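Side-chain contact in hypothetical protein (Staphylococcus aureus subsp. aureus, PDB 1QYI), which is of unknown function but carries a HAD-like hydrolase region, so it is probably a hydrolase, perhaps a phosphatase: residues 53-56 against 57-61. Residues are numbered along the deposited sequence; the frame is centred on the assembly and turned at random.
Sequences QDIR and NRIFQ
D54 and R58, one turn apart on the last turns of helix 49-60, meet obliquely: OD2 of D54 lies 4.0 Å from CD of R58, without a direct salt bridge. A water joins them, accepting from R58 NH1 (2.7 Å) at the guanidinium edge and giving a weak bond to D54 OD2. The bend of the R58 chain at chi3 (64°) turns the guanidinium so that NH1 meets this water and NH2 forms a salt bridge with E130. I55 and I59 form the apolar contact, side by side and pointing the same way, CG2 of I55 4.1 Å from CG1 of I59. The aliphatic part of R56 meets F60 at the ring's edge, R56 CG 3.9 Å from F60 CD2; from there the extended chain carries the guanidinium, perpendicular to the ring, to salt bridges with D63, E16 and D20. Four i to i+4 backbone bonds join 53-56 to 57-60, the straightest from I59 N to I55 O (2.8 Å, 179°). Past them Q61 leaves the helix with positive phi, and its NE2 folds back onto a lone pair of R58 O (2.7 Å). I55 faces helix 16-31, I59 packs on V84, and F60 touches helices 16-31, 64-71 and 77-93.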
loop_
_atom_site.group_PDB
_atom_site.type_symbol
_atom_site.label_atom_id
_atom_site.label_comp_id
_atom_site.label_asym_id
_atom_site.label_seq_id
_atom_site.Cartn_x
_atom_site.Cartn_y
_atom_site.Cartn_z
ATOM N N GLN A 53 -5.855 16.485 1.004
ATOM C CA GLN A 53 -6.683 16.028 2.104
ATOM C C GLN A 53 -8.143 16.271 1.784
ATOM O O GLN A 53 -9.014 15.449 2.087
ATOM C CB GLN A 53 -6.284 16.746 3.390
ATOM C CG GLN A 53 -5.877 15.809 4.522
ATOM C CD GLN A 53 -4.879 14.722 4.101
ATOM O OE1 GLN A 53 -3.784 15.011 3.599
ATOM N NE2 GLN A 53 -5.268 13.462 4.295
ATOM N N ASP A 54 -8.419 17.403 1.163
ATOM C CA ASP A 54 -9.792 17.706 0.816
ATOM C C ASP A 54 -10.278 16.701 -0.221
ATOM O O ASP A 54 -11.368 16.143 -0.115
ATOM C CB ASP A 54 -9.891 19.113 0.242
ATOM C CG ASP A 54 -11.293 19.443 -0.203
ATOM O OD1 ASP A 54 -12.187 19.524 0.672
ATOM O OD2 ASP A 54 -11.502 19.584 -1.426
ATOM N N ILE A 55 -9.453 16.484 -1.235
ATOM C CA ILE A 55 -9.778 15.555 -2.310
ATOM C C ILE A 55 -10.114 14.178 -1.734
ATOM O O ILE A 55 -11.176 13.616 -2.019
ATOM C CB ILE A 55 -8.588 15.496 -3.303
ATOM C CG1 ILE A 55 -8.485 16.861 -4.002
ATOM C CG2 ILE A 55 -8.755 14.341 -4.288
ATOM C CD1 ILE A 55 -7.149 17.179 -4.647
ATOM N N ARG A 56 -9.206 13.663 -0.910
ATOM C CA ARG A 56 -9.364 12.371 -0.254
ATOM C C ARG A 56 -10.671 12.323 0.526
ATOM O O ARG A 56 -11.402 11.325 0.513
ATOM C CB ARG A 56 -8.207 12.140 0.712
ATOM C CG ARG A 56 -8.360 10.882 1.541
ATOM C CD ARG A 56 -7.167 10.657 2.446
ATOM N NE ARG A 56 -7.469 9.617 3.411
ATOM C CZ ARG A 56 -6.569 9.001 4.161
ATOM N NH1 ARG A 56 -5.284 9.323 4.059
ATOM N NH2 ARG A 56 -6.958 8.055 5.009
ATOM N N ASN A 57 -10.945 13.412 1.225
ATOM C CA ASN A 57 -12.150 13.512 2.009
ATOM C C ASN A 57 -13.380 13.409 1.120
ATOM O O ASN A 57 -14.323 12.689 1.442
ATOM C CB ASN A 57 -12.169 14.827 2.768
ATOM C CG ASN A 57 -13.449 15.022 3.525
ATOM O OD1 ASN A 57 -13.845 14.164 4.312
ATOM N ND2 ASN A 57 -14.113 16.149 3.296
ATOM N N ARG A 58 -13.377 14.122 -0.002
ATOM C CA ARG A 58 -14.517 14.083 -0.914
ATOM C C ARG A 58 -14.700 12.711 -1.556
ATOM O O ARG A 58 -15.796 12.152 -1.537
ATOM C CB ARG A 58 -14.360 15.119 -2.028
ATOM C CG ARG A 58 -14.484 16.566 -1.611
ATOM C CD ARG A 58 -14.532 17.420 -2.863
ATOM N NE ARG A 58 -15.727 17.107 -3.654
ATOM C CZ ARG A 58 -15.871 17.376 -4.949
ATOM N NH1 ARG A 58 -14.890 17.966 -5.623
ATOM N NH2 ARG A 58 -16.998 17.057 -5.568
ATOM N N ILE A 59 -13.624 12.183 -2.133
ATOM C CA ILE A 59 -13.663 10.886 -2.806
ATOM C C ILE A 59 -14.113 9.753 -1.880
ATOM O O ILE A 59 -15.073 9.051 -2.187
ATOM C CB ILE A 59 -12.274 10.525 -3.421
ATOM C CG1 ILE A 59 -11.825 11.613 -4.398
ATOM C CG2 ILE A 59 -12.355 9.190 -4.163
ATOM C CD1 ILE A 59 -12.802 11.856 -5.546
ATOM N N PHE A 60 -13.437 9.585 -0.745
ATOM C CA PHE A 60 -13.773 8.519 0.193
ATOM C C PHE A 60 -14.816 8.826 1.277
ATOM O O PHE A 60 -15.155 7.946 2.073
ATOM C CB PHE A 60 -12.497 7.985 0.862
ATOM C CG PHE A 60 -11.513 7.375 -0.092
ATOM C CD1 PHE A 60 -11.911 6.389 -0.984
ATOM C CD2 PHE A 60 -10.177 7.779 -0.087
ATOM C CE1 PHE A 60 -10.995 5.808 -1.865
ATOM C CE2 PHE A 60 -9.251 7.204 -0.962
ATOM C CZ PHE A 60 -9.659 6.219 -1.852
ATOM N N GLN A 61 -15.314 10.061 1.308
ATOM C CA GLN A 61 -16.321 10.475 2.285
ATOM C C GLN A 61 -15.876 10.238 3.730
ATOM O O GLN A 61 -16.436 9.401 4.448
ATOM C CB GLN A 61 -17.630 9.737 2.020
ATOM C CG GLN A 61 -18.187 9.984 0.639
ATOM C CD GLN A 61 -18.817 11.354 0.495
ATOM O OE1 GLN A 61 -19.915 11.604 0.995
ATOM N NE2 GLN A 61 -18.117 12.256 -0.179
HETATM O O HOH W 1 -12.787 19.309 -4.603
#